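Local coordinates for phytase (Citrobacter braakii, PDB 3ZHC), which belongs to the histidine phosphatase superfamily, branch 2, and folds into a mixed-sheet domain joined to a largely helical region, at residues B[53-58]-B[190-195]. The protein carries 2 engineered substitutions. Numbering follows the deposited sequence. Where two conformers were deposited one is given.
Sequences NVTPDQ and NVLNFS. Unlike the reference sequence in segment 53-58: Asn-53 (reference Asp). With FMT (formic acid), chain P.
Phe-194 turns the edge of its ring to Val-54: the carbonyl oxygen of Val-54 lies in the ring plane, 3.4 Å from CD1 of Phe-194. O2 of the formic acid lies near that plane too, off the CG-CD2 part of the edge. The CD1-CE1 side also takes the valine side chain, whose CG1 approaches CE1 of Phe-194 to 4.1 Å. A chi1 of 180° carries the ring away from the backbone N and across to Val-54, although CB does not head that way. Leu-192 flanks the same carbonyl, its CB 3.6 Å from Val-54 O, and Leu-238 of helix 231-247 touches both Val-54 and Leu-192.

Leu-192 O receives the one direct hydrogen bond between the segments, from Thr-55 OG1 at 2.7 Å; the C=O...O angle is 140° and the donor sits 18° from the carbonyl plane. That hydroxyl also accepts from Asp-57 N at 3.1 Å, which makes an ST turn, so two bonds fix its rotation. Helix 182-192 ends here in a Schellman motif: Asn-193, with positive phi, is C-prime, Phe-194 N returns to Glu-189 O and Asn-193 N makes a weak bond to Asn-190 O. The threonine thus bonds a carbonyl of the helix's last turn, joining the loop after helix 49-53 to that C-terminus. Pro-56 packs against the turn through CD, 3.1 Å from Asn-193 O.

A water donates to Asp-57 OD2 at 2.7 Å and accepts from Asn-193 ND2 at 3.1 Å, bridging the two side chains. Arg-257 salt-bridges OD2 and bonds Val-191 O, tying loop to helix.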
loop_
_atom_site.group_PDB
_atom_site.type_symbol
_atom_site.label_atom_id
_atom_site.label_comp_id
_atom_site.label_asym_id
_atom_site.label_seq_id
_atom_site.Cartn_x
_atom_site.Cartn_y
_atom_site.Cartn_z
ATOM N N ASN B 53 24.533 16.280 11.462
ATOM C CA ASN B 53 25.338 15.169 12.020
ATOM C C ASN B 53 24.843 13.728 11.729
ATOM O O ASN B 53 25.513 12.760 12.139
ATOM C CB ASN B 53 25.532 15.387 13.534
ATOM C CG ASN B 53 26.327 16.691 13.849
ATOM O OD1 ASN B 53 27.327 17.011 13.189
ATOM N ND2 ASN B 53 25.876 17.423 14.842
ATOM N N VAL B 54 23.706 13.584 11.037
ATOM C CA VAL B 54 23.197 12.229 10.602
ATOM C C VAL B 54 23.619 11.891 9.162
ATOM O O VAL B 54 23.199 10.883 8.611
ATOM C CB VAL B 54 21.653 12.057 10.790
ATOM C CG1 VAL B 54 21.310 12.134 12.262
ATOM C CG2 VAL B 54 20.879 13.079 9.978
ATOM N N THR B 55 24.451 12.740 8.558
ATOM C CA THR B 55 25.050 12.433 7.267
ATOM C C THR B 55 26.433 13.067 7.164
ATOM O O THR B 55 26.627 14.180 7.656
ATOM C CB THR B 55 24.161 12.901 6.097
ATOM O OG1 THR B 55 24.829 12.653 4.857
ATOM C CG2 THR B 55 23.793 14.419 6.214
ATOM N N PRO B 56 27.413 12.360 6.529
ATOM C CA PRO B 56 28.711 13.000 6.278
ATOM C C PRO B 56 28.652 14.058 5.154
ATOM O O PRO B 56 29.597 14.810 4.984
ATOM C CB PRO B 56 29.597 11.829 5.853
ATOM C CG PRO B 56 28.645 10.877 5.228
ATOM C CD PRO B 56 27.416 10.962 6.058
ATOM N N ASP B 57 27.557 14.112 4.408
ATOM C CA ASP B 57 27.406 15.084 3.319
ATOM C C ASP B 57 26.800 16.388 3.821
ATOM O O ASP B 57 26.383 16.479 4.963
ATOM C CB ASP B 57 26.594 14.449 2.210
ATOM C CG ASP B 57 27.277 13.201 1.663
ATOM O OD1 ASP B 57 28.323 13.349 1.015
ATOM O OD2 ASP B 57 26.791 12.085 1.889
ATOM N N GLN B 58 26.779 17.391 2.945
ATOM C CA GLN B 58 26.229 18.728 3.226
ATOM C C GLN B 58 24.884 18.877 2.560
ATOM O O GLN B 58 24.691 18.409 1.434
ATOM C CB GLN B 58 27.151 19.852 2.716
ATOM C CG GLN B 58 28.380 20.113 3.557
ATOM C CD GLN B 58 29.442 19.041 3.412
ATOM O OE1 GLN B 58 29.884 18.726 2.289
ATOM N NE2 GLN B 58 29.869 18.470 4.547
ATOM N N ASN B 190 20.804 4.452 4.147
ATOM C CA ASN B 190 21.618 4.321 2.928
ATOM C C ASN B 190 21.694 5.640 2.160
ATOM O O ASN B 190 22.758 6.016 1.668
ATOM C CB ASN B 190 21.070 3.216 2.014
ATOM C CG ASN B 190 21.945 2.979 0.787
ATOM O OD1 ASN B 190 23.085 2.544 0.898
ATOM N ND2 ASN B 190 21.397 3.271 -0.397
ATOM N N VAL B 191 20.556 6.341 2.068
ATOM C CA VAL B 191 20.486 7.646 1.354
ATOM C C VAL B 191 21.353 8.722 2.070
ATOM O O VAL B 191 22.045 9.503 1.421
ATOM C CB VAL B 191 19.015 8.092 1.159
ATOM C CG1 VAL B 191 18.917 9.494 0.612
ATOM C CG2 VAL B 191 18.290 7.089 0.210
ATOM N N LEU B 192 21.303 8.734 3.394
ATOM C CA LEU B 192 22.113 9.634 4.203
ATOM C C LEU B 192 23.586 9.208 4.331
ATOM O O LEU B 192 24.406 10.003 4.760
ATOM C CB LEU B 192 21.547 9.708 5.632
ATOM C CG LEU B 192 20.179 10.307 5.909
ATOM C CD1 LEU B 192 19.756 9.954 7.317
ATOM C CD2 LEU B 192 20.211 11.801 5.711
ATOM N N ASN B 193 23.904 7.950 3.964
ATOM C CA ASN B 193 25.205 7.303 4.277
ATOM C C ASN B 193 25.446 7.478 5.776
ATOM O O ASN B 193 26.475 7.970 6.204
ATOM C CB ASN B 193 26.365 7.833 3.403
ATOM C CG ASN B 193 27.598 6.884 3.401
ATOM O OD1 ASN B 193 27.478 5.665 3.685
ATOM N ND2 ASN B 193 28.795 7.444 3.074
ATOM N N PHE B 194 24.430 7.057 6.548
ATOM C CA PHE B 194 24.351 7.253 8.005
ATOM C C PHE B 194 25.509 6.636 8.772
ATOM O O PHE B 194 26.010 7.255 9.706
ATOM C CB PHE B 194 22.988 6.711 8.530
ATOM C CG PHE B 194 22.790 6.857 10.023
ATOM C CD1 PHE B 194 22.705 8.123 10.611
ATOM C CD2 PHE B 194 22.670 5.715 10.850
ATOM C CE1 PHE B 194 22.512 8.272 12.002
ATOM C CE2 PHE B 194 22.476 5.849 12.234
ATOM C CZ PHE B 194 22.398 7.130 12.819
ATOM N N SER B 195 25.923 5.426 8.359
ATOM C CA SER B 195 27.054 4.691 8.981
ATOM C C SER B 195 28.357 5.501 9.042
ATOM O O SER B 195 29.164 5.311 9.945
ATOM C CB SER B 195 27.324 3.374 8.226
ATOM O OG SER B 195 26.228 2.490 8.333
HETATM C C FMT P . 24.273 3.656 5.923
HETATM O O1 FMT P . 23.791 2.835 5.189
HETATM O O2 FMT P . 24.043 3.625 7.125
HETATM O O HOH W 1 28.704 10.172 1.673
#